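Local coordinates for protein chorismate synthase (Aquifex aeolicus, PDB 1Q1L) that catalyses the anti-1,4-elimination of phosphate from 5-enolpyruvylshikimate 3-phosphate to give chorismate, probably with reduced FMN as cofactor, at residues L44-G52 with A139-A147; F298-G306 with T312-R320. All coordinates share one frame; numbering follows the deposited sequence.

Contact 1. Residues L44-G52 with A139-A147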
loop_
_atom_site.group_PDB
_atom_site.type_symbol
_atom_site.label_atom_id
_atom_site.label_comp_id
_atom_site.label_asym_id
_atom_site.label_seq_id
_atom_site.Cartn_x
_atom_site.Cartn_y
_atom_site.Cartn_z
ATOM N N LEU A 44 -26.779 10.498 -0.723
ATOM C CA LEU A 44 -27.291 9.455 -1.600
ATOM C C LEU A 44 -28.490 9.981 -2.388
ATOM O O LEU A 44 -28.682 9.626 -3.551
ATOM C CB LEU A 44 -27.692 8.219 -0.786
ATOM C CG LEU A 44 -26.516 7.489 -0.124
ATOM C CD1 LEU A 44 -27.025 6.299 0.684
ATOM C CD2 LEU A 44 -25.530 7.033 -1.200
ATOM N N ARG A 45 -29.284 10.840 -1.754
ATOM C CA ARG A 45 -30.458 11.412 -2.409
ATOM C C ARG A 45 -30.080 12.381 -3.534
ATOM O O ARG A 45 -30.744 12.427 -4.567
ATOM C CB ARG A 45 -31.352 12.122 -1.383
ATOM C CG ARG A 45 -32.102 11.168 -0.461
ATOM C CD ARG A 45 -33.296 11.849 0.203
ATOM N NE ARG A 45 -32.900 12.944 1.083
ATOM C CZ ARG A 45 -32.439 12.789 2.322
ATOM N NH1 ARG A 45 -32.317 11.576 2.846
ATOM N NH2 ARG A 45 -32.092 13.852 3.035
ATOM N N ARG A 46 -29.013 13.149 -3.335
ATOM C CA ARG A 46 -28.569 14.090 -4.352
ATOM C C ARG A 46 -28.096 13.345 -5.596
ATOM O O ARG A 46 -28.357 13.777 -6.718
ATOM C CB ARG A 46 -27.440 14.971 -3.816
ATOM C CG ARG A 46 -27.850 15.891 -2.671
ATOM C CD ARG A 46 -26.661 16.698 -2.169
ATOM N NE ARG A 46 -26.117 17.574 -3.207
ATOM C CZ ARG A 46 -24.823 17.670 -3.502
ATOM N NH1 ARG A 46 -23.932 16.938 -2.840
ATOM N NH2 ARG A 46 -24.417 18.501 -4.454
ATOM N N ARG A 47 -27.408 12.221 -5.404
ATOM C CA ARG A 47 -26.924 11.439 -6.540
ATOM C C ARG A 47 -28.100 10.844 -7.319
ATOM O O ARG A 47 -28.103 10.844 -8.551
ATOM C CB ARG A 47 -26.008 10.300 -6.083
ATOM C CG ARG A 47 -25.293 9.595 -7.239
ATOM C CD ARG A 47 -24.652 8.282 -6.806
ATOM N NE ARG A 47 -25.661 7.257 -6.579
ATOM C CZ ARG A 47 -26.022 6.340 -7.471
ATOM N NH1 ARG A 47 -25.447 6.295 -8.664
ATOM N NH2 ARG A 47 -26.981 5.478 -7.174
ATOM N N GLN A 48 -29.092 10.331 -6.597
ATOM C CA GLN A 48 -30.263 9.739 -7.241
ATOM C C GLN A 48 -30.984 10.726 -8.151
ATOM O O GLN A 48 -31.349 10.382 -9.271
ATOM C CB GLN A 48 -31.248 9.213 -6.199
ATOM C CG GLN A 48 -30.800 7.954 -5.494
ATOM C CD GLN A 48 -31.891 7.359 -4.626
ATOM O OE1 GLN A 48 -32.358 7.987 -3.673
ATOM N NE2 GLN A 48 -32.309 6.144 -4.955
ATOM N N ARG A 49 -31.189 11.946 -7.665
ATOM C CA ARG A 49 -31.875 12.975 -8.441
ATOM C C ARG A 49 -30.994 13.509 -9.568
ATOM O O ARG A 49 -31.370 14.455 -10.262
ATOM C CB ARG A 49 -32.298 14.134 -7.532
ATOM C CG ARG A 49 -33.168 13.718 -6.353
ATOM C CD ARG A 49 -33.883 14.911 -5.719
ATOM N NE ARG A 49 -33.477 15.155 -4.335
ATOM C CZ ARG A 49 -32.309 15.685 -3.976
ATOM N NH1 ARG A 49 -31.421 16.031 -4.899
ATOM N NH2 ARG A 49 -32.031 15.873 -2.691
ATOM N N GLY A 50 -29.829 12.895 -9.750
ATOM C CA GLY A 50 -28.910 13.336 -10.782
ATOM C C GLY A 50 -29.078 12.664 -12.132
ATOM O O GLY A 50 -28.450 13.073 -13.110
ATOM N N TYR A 51 -29.911 11.630 -12.196
ATOM C CA TYR A 51 -30.139 10.931 -13.458
ATOM C C TYR A 51 -31.365 11.486 -14.169
ATOM O O TYR A 51 -31.649 11.124 -15.310
ATOM C CB TYR A 51 -30.323 9.427 -13.228
ATOM C CG TYR A 51 -29.091 8.724 -12.712
ATOM C CD1 TYR A 51 -28.827 8.646 -11.346
ATOM C CD2 TYR A 51 -28.174 8.152 -13.593
ATOM C CE1 TYR A 51 -27.681 8.014 -10.869
ATOM C CE2 TYR A 51 -27.024 7.519 -13.128
ATOM C CZ TYR A 51 -26.785 7.454 -11.765
ATOM O OH TYR A 51 -25.647 6.836 -11.301
ATOM N N GLY A 52 -32.086 12.368 -13.484
ATOM C CA GLY A 52 -33.276 12.963 -14.064
ATOM C C GLY A 52 -34.429 13.020 -13.081
ATOM O O GLY A 52 -34.479 12.249 -12.122
ATOM N N ALA A 139 -22.672 2.285 -12.871
ATOM C CA ALA A 139 -22.568 3.477 -12.041
ATOM C C ALA A 139 -23.282 3.272 -10.714
ATOM O O ALA A 139 -23.338 4.174 -9.885
ATOM C CB ALA A 139 -23.159 4.671 -12.773
ATOM N N ARG A 140 -23.840 2.081 -10.528
ATOM C CA ARG A 140 -24.536 1.741 -9.294
ATOM C C ARG A 140 -23.513 1.810 -8.164
ATOM O O ARG A 140 -23.829 2.218 -7.052
ATOM C CB ARG A 140 -25.089 0.318 -9.387
ATOM C CG ARG A 140 -26.473 0.108 -8.788
ATOM C CD ARG A 140 -26.554 0.368 -7.294
ATOM N NE ARG A 140 -27.180 1.653 -7.012
ATOM C CZ ARG A 140 -27.941 1.907 -5.952
ATOM N NH1 ARG A 140 -28.187 0.963 -5.054
ATOM N NH2 ARG A 140 -28.463 3.116 -5.791
ATOM N N GLU A 141 -22.283 1.406 -8.473
ATOM C CA GLU A 141 -21.192 1.395 -7.504
ATOM C C GLU A 141 -20.860 2.785 -6.974
ATOM O O GLU A 141 -20.389 2.915 -5.844
ATOM C CB GLU A 141 -19.940 0.769 -8.135
ATOM C CG GLU A 141 -18.823 0.383 -7.155
ATOM C CD GLU A 141 -17.923 1.546 -6.759
ATOM O OE1 GLU A 141 -17.429 2.257 -7.663
ATOM O OE2 GLU A 141 -17.696 1.741 -5.544
ATOM N N THR A 142 -21.108 3.824 -7.775
ATOM C CA THR A 142 -20.804 5.180 -7.331
ATOM C C THR A 142 -21.620 5.535 -6.093
ATOM O O THR A 142 -21.233 6.411 -5.323
ATOM C CB THR A 142 -21.057 6.251 -8.443
ATOM O OG1 THR A 142 -22.452 6.307 -8.764
ATOM C CG2 THR A 142 -20.266 5.920 -9.698
ATOM N N ALA A 143 -22.743 4.853 -5.891
ATOM C CA ALA A 143 -23.569 5.119 -4.714
ATOM C C ALA A 143 -22.778 4.807 -3.436
ATOM O O ALA A 143 -22.904 5.504 -2.426
ATOM C CB ALA A 143 -24.836 4.280 -4.761
ATOM N N ALA A 144 -21.966 3.755 -3.478
ATOM C CA ALA A 144 -21.161 3.396 -2.317
ATOM C C ALA A 144 -20.059 4.441 -2.157
ATOM O O ALA A 144 -19.667 4.776 -1.039
ATOM C CB ALA A 144 -20.548 2.005 -2.504
ATOM N N ARG A 145 -19.562 4.955 -3.281
ATOM C CA ARG A 145 -18.513 5.971 -3.235
ATOM C C ARG A 145 -19.050 7.232 -2.587
ATOM O O ARG A 145 -18.347 7.910 -1.837
ATOM C CB ARG A 145 -18.021 6.325 -4.635
ATOM C CG ARG A 145 -17.357 5.211 -5.407
ATOM C CD ARG A 145 -16.546 5.831 -6.537
ATOM N NE ARG A 145 -16.227 4.899 -7.610
ATOM C CZ ARG A 145 -15.382 5.180 -8.595
ATOM N NH1 ARG A 145 -14.777 6.364 -8.629
ATOM N NH2 ARG A 145 -15.140 4.285 -9.542
ATOM N N VAL A 146 -20.303 7.556 -2.887
ATOM C CA VAL A 146 -20.925 8.749 -2.323
ATOM C C VAL A 146 -21.134 8.595 -0.817
ATOM O O VAL A 146 -21.010 9.561 -0.065
ATOM C CB VAL A 146 -22.272 9.055 -3.038
ATOM C CG1 VAL A 146 -23.041 10.137 -2.296
ATOM C CG2 VAL A 146 -21.999 9.512 -4.468
ATOM N N ALA A 147 -21.440 7.381 -0.373
ATOM C CA ALA A 147 -21.647 7.132 1.057
ATOM C C ALA A 147 -20.331 7.322 1.822
ATOM O O ALA A 147 -20.299 7.952 2.884
ATOM C CB ALA A 147 -22.194 5.710 1.272
#
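Arg47 reaches five residues of 139-147 along its length, from CD to the two terminal nitrogens. Arg47 CD lies 3.7 Å from Val146 CG2. The chain then bends at its third torsion (chi3 73°), and this turn lays the guanidinium against Ala143, whose CB sits over one face, 3.4 Å from Arg47 NH2. Arg47 NH1 approaches Thr142 OG1 at 3.0 Å and, obliquely, the carbonyl oxygen of Ala139, which already accepts bonds from Thr142 N and OG1. At the edge, NH2 of Arg47 comes within 3.1 Å of NH2 of Arg140, the two planes being 56° apart; Asp62 forms a salt bridge with Arg140 and a long, weak ion pair with Arg47. The segments belong to helices 37-48 and 142-157, whose local axes run closer to antiparallel than parallel (144°) and approach to 9.8 Å within the beta-alpha-beta sandwich. Arg47 itself is a predicted NADP(+)-binding residue. With an alanine here, the Ala143 methyl would probably lose the guanidinium lying against it, and Asp62 its weaker arginine partner. One turn back, the side chains of Leu44 and Val146 lie alongside one another, pointing opposite ways, with Leu44 CD2 4.1 Å from Val146 CG1. The same methyl comes to 3.3 Å from Ala143 O. Ile84 of strand 80-85 touches Leu44, while Val362 of helix 356-379 packs on Val146.

Contact 2. Residues F298-G306 with T312-R320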
loop_
_atom_site.group_PDB
_atom_site.type_symbol
_atom_site.label_atom_id
_atom_site.label_comp_id
_atom_site.label_asym_id
_atom_site.label_seq_id
_atom_site.Cartn_x
_atom_site.Cartn_y
_atom_site.Cartn_z
ATOM N N PHE A 298 -1.532 34.687 0.093
ATOM C CA PHE A 298 -2.693 34.291 -0.689
ATOM C C PHE A 298 -2.429 34.664 -2.143
ATOM O O PHE A 298 -1.351 35.168 -2.467
ATOM C CB PHE A 298 -3.972 34.968 -0.178
ATOM C CG PHE A 298 -3.910 36.473 -0.153
ATOM C CD1 PHE A 298 -3.244 37.138 0.869
ATOM C CD2 PHE A 298 -4.529 37.223 -1.153
ATOM C CE1 PHE A 298 -3.194 38.529 0.902
ATOM C CE2 PHE A 298 -4.485 38.617 -1.134
ATOM C CZ PHE A 298 -3.816 39.274 -0.103
ATOM N N ARG A 299 -3.390 34.400 -3.020
ATOM C CA ARG A 299 -3.221 34.711 -4.442
ATOM C C ARG A 299 -4.326 35.654 -4.910
ATOM O O ARG A 299 -5.415 35.656 -4.341
ATOM C CB ARG A 299 -3.252 33.418 -5.269
ATOM C CG ARG A 299 -2.259 32.346 -4.810
ATOM C CD ARG A 299 -0.810 32.752 -5.048
ATOM N NE ARG A 299 0.128 31.685 -4.696
ATOM C CZ ARG A 299 0.332 31.241 -3.458
ATOM N NH1 ARG A 299 -0.333 31.767 -2.437
ATOM N NH2 ARG A 299 1.205 30.265 -3.235
ATOM N N HIS A 300 -4.048 36.443 -5.946
ATOM C CA HIS A 300 -5.030 37.394 -6.465
ATOM C C HIS A 300 -5.953 36.817 -7.536
ATOM O O HIS A 300 -6.941 37.445 -7.923
ATOM C CB HIS A 300 -4.318 38.646 -6.981
ATOM C CG HIS A 300 -3.708 39.472 -5.892
ATOM N ND1 HIS A 300 -4.466 40.105 -4.928
ATOM C CD2 HIS A 300 -2.415 39.725 -5.579
ATOM C CE1 HIS A 300 -3.665 40.709 -4.067
ATOM N NE2 HIS A 300 -2.416 40.493 -4.439
ATOM N N SER A 301 -5.617 35.625 -8.017
ATOM C CA SER A 301 -6.427 34.919 -9.004
ATOM C C SER A 301 -6.195 33.434 -8.722
ATOM O O SER A 301 -5.330 33.090 -7.914
ATOM C CB SER A 301 -6.003 35.273 -10.430
ATOM O OG SER A 301 -4.633 34.998 -10.636
ATOM N N ASN A 302 -6.951 32.556 -9.376
ATOM C CA ASN A 302 -6.797 31.131 -9.112
ATOM C C ASN A 302 -6.882 30.255 -10.357
ATOM O O ASN A 302 -7.689 29.325 -10.424
ATOM C CB ASN A 302 -7.842 30.697 -8.074
ATOM C CG ASN A 302 -7.555 29.324 -7.489
ATOM O OD1 ASN A 302 -6.404 28.900 -7.399
ATOM N ND2 ASN A 302 -8.607 28.635 -7.066
ATOM N N ASN A 303 -6.037 30.555 -11.336
ATOM C CA ASN A 303 -6.000 29.793 -12.573
ATOM C C ASN A 303 -5.372 28.430 -12.337
ATOM O O ASN A 303 -5.541 27.519 -13.145
ATOM C CB ASN A 303 -5.199 30.542 -13.637
ATOM C CG ASN A 303 -5.803 31.883 -13.968
ATOM O OD1 ASN A 303 -6.973 31.970 -14.335
ATOM N ND2 ASN A 303 -5.009 32.938 -13.836
ATOM N N LEU A 304 -4.653 28.298 -11.224
ATOM C CA LEU A 304 -3.997 27.038 -10.874
ATOM C C LEU A 304 -4.946 26.047 -10.204
ATOM O O LEU A 304 -4.603 24.881 -10.018
ATOM C CB LEU A 304 -2.813 27.303 -9.946
ATOM C CG LEU A 304 -1.633 28.061 -10.552
ATOM C CD1 LEU A 304 -0.595 28.329 -9.482
ATOM C CD2 LEU A 304 -1.043 27.245 -11.682
ATOM N N GLY A 305 -6.127 26.514 -9.825
ATOM C CA GLY A 305 -7.092 25.634 -9.191
ATOM C C GLY A 305 -6.722 25.204 -7.781
ATOM O O GLY A 305 -7.031 24.086 -7.376
ATOM N N GLY A 306 -6.048 26.081 -7.044
ATOM C CA GLY A 306 -5.682 25.782 -5.671
ATOM C C GLY A 306 -4.478 24.903 -5.388
ATOM O O GLY A 306 -4.239 24.563 -4.226
ATOM N N THR A 312 -1.270 21.940 -2.090
ATOM C CA THR A 312 -2.392 22.876 -2.084
ATOM C C THR A 312 -1.918 24.300 -1.789
ATOM O O THR A 312 -0.936 24.500 -1.057
ATOM C CB THR A 312 -3.475 22.497 -1.052
ATOM O OG1 THR A 312 -2.878 22.302 0.235
ATOM C CG2 THR A 312 -4.200 21.228 -1.490
ATOM N N ASN A 313 -2.663 25.260 -2.348
ATOM C CA ASN A 313 -2.410 26.709 -2.281
ATOM C C ASN A 313 -3.014 27.522 -1.151
ATOM O O ASN A 313 -2.484 28.562 -0.766
ATOM C CB ASN A 313 -2.914 27.369 -3.576
ATOM C CG ASN A 313 -1.804 27.876 -4.423
ATOM O OD1 ASN A 313 -2.025 28.408 -5.511
ATOM N ND2 ASN A 313 -0.583 27.717 -3.932
ATOM N N GLY A 314 -4.153 27.078 -0.656
ATOM C CA GLY A 314 -4.833 27.839 0.360
ATOM C C GLY A 314 -5.969 28.464 -0.419
ATOM O O GLY A 314 -6.968 28.869 0.156
HETATM N N MSE A 315 -5.809 28.545 -1.740
HETATM C CA MSE A 315 -6.853 29.085 -2.600
HETATM C C MSE A 315 -7.855 27.950 -2.805
HETATM O O MSE A 315 -7.573 26.796 -2.468
HETATM C CB MSE A 315 -6.283 29.530 -3.955
HETATM C CG MSE A 315 -5.368 30.758 -3.883
HETATM SE SE MSE A 315 -6.247 32.300 -3.074
HETATM C CE MSE A 315 -7.301 32.863 -4.597
ATOM N N PRO A 316 -9.037 28.258 -3.353
ATOM C CA PRO A 316 -10.028 27.201 -3.565
ATOM C C PRO A 316 -9.504 26.121 -4.500
ATOM O O PRO A 316 -8.837 26.422 -5.501
ATOM C CB PRO A 316 -11.209 27.950 -4.189
ATOM C CG PRO A 316 -11.060 29.339 -3.647
ATOM C CD PRO A 316 -9.577 29.571 -3.743
ATOM N N ILE A 317 -9.786 24.866 -4.168
ATOM C CA ILE A 317 -9.377 23.764 -5.034
ATOM C C ILE A 317 -10.459 23.709 -6.101
ATOM O O ILE A 317 -11.649 23.648 -5.786
ATOM C CB ILE A 317 -9.363 22.411 -4.296
ATOM C CG1 ILE A 317 -8.434 22.482 -3.086
ATOM C CG2 ILE A 317 -8.945 21.310 -5.259
ATOM C CD1 ILE A 317 -7.013 22.888 -3.415
ATOM N N VAL A 318 -10.058 23.747 -7.362
ATOM C CA VAL A 318 -11.038 23.721 -8.438
ATOM C C VAL A 318 -10.657 22.690 -9.467
ATOM O O VAL A 318 -9.563 22.732 -10.030
ATOM C CB VAL A 318 -11.159 25.094 -9.114
ATOM C CG1 VAL A 318 -12.152 25.022 -10.282
ATOM C CG2 VAL A 318 -11.608 26.124 -8.098
ATOM N N VAL A 319 -11.583 21.773 -9.718
ATOM C CA VAL A 319 -11.361 20.690 -10.660
ATOM C C VAL A 319 -12.451 20.650 -11.721
ATOM O O VAL A 319 -13.633 20.722 -11.400
ATOM C CB VAL A 319 -11.351 19.334 -9.913
ATOM C CG1 VAL A 319 -10.864 18.243 -10.817
ATOM C CG2 VAL A 319 -10.496 19.446 -8.664
ATOM N N ARG A 320 -12.048 20.514 -12.979
ATOM C CA ARG A 320 -13.002 20.461 -14.091
ATOM C C ARG A 320 -13.020 19.017 -14.584
ATOM O O ARG A 320 -11.972 18.426 -14.832
ATOM C CB ARG A 320 -12.562 21.424 -15.200
ATOM C CG ARG A 320 -12.063 22.769 -14.670
ATOM C CD ARG A 320 -12.028 23.835 -15.763
ATOM N NE ARG A 320 -13.368 24.162 -16.235
ATOM C CZ ARG A 320 -13.859 23.805 -17.417
ATOM N NH1 ARG A 320 -13.120 23.106 -18.271
ATOM N NH2 ARG A 320 -15.102 24.132 -17.741
HETATM O O HOH W 1 0.620 29.984 -0.401
HETATM O O HOH W 2 -3.930 29.710 -7.044
HETATM O O HOH W 3 -5.658 25.138 -1.379
#
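Met315, present as selenomethionine, lies alongside Asn302 and crosses Arg299 at a slant, and it can be followed atom by atom: its CB meets Asn302, the rest mainly Arg299. Met315 CB rests 3.5 Å from Asn302 OD1. Met315 CG touches the aliphatic part of Arg299, 3.6 Å from Arg299 CG. The chain next folds back, bent at both its second and third torsions (chi2 -57°), which brings Met315 SE to 3.5 Å from Arg299 N. The terminal CE of Met315 ends over main-chain oxygen, 3.4 Å from Arg299 O, with Ser301 O a little farther away. Beyond this apolar part, the guanidinium of Arg299 turns one face to the amide of Asn313, while its NE forms a salt bridge with Glu308.

The amide of Asn302 works both ways: ND2 donates across to Pro316 O at 2.7 Å (155° at the hydrogen), nearly in the amide plane, and also bonds Phe184 O, while OD1 braces its own segment by accepting from Gly306 N at 2.9 Å. Gly305 O takes the N-H of Val318 at 3.0 Å, from above its carbonyl plane. Gly306 O likewise accepts from Asn313 N. Glycine at 306 has a steric reason: a CB there would clash with Pro316 O and Ile317 CD1.

The bond from Asn313 N to Gly306 O closes the neck of the 307-312 excursion. A type I beta turn from Asn302 to Gly305, followed by the short strands 307-308 and 311-312, thus links strand 296-299 to strand 317-323 of the five-stranded antiparallel sheet.

Overall arrangement
Both contacts are largely buried, yet they share no helix or strand and lie on opposite sides of the chain's centre, with their centres 27 Å apart and nearest atoms about 13 Å apart. Contact 1 packs helix 37-48 and the turn after it against 139-147, mainly through side chains: no clear hydrogen bond crosses it, and arginines and small apolar groups do the work beside predicted cofactor-binding residues. Contact 2, away from the annotated sites, joins loops leading into a sheet strand and depends on main-chain carbonyls, a gripping amide and bound waters. It also meets the second subunit more widely, through five residues against one in contact 1; Leu304 O there bonds Lys267 of that subunit.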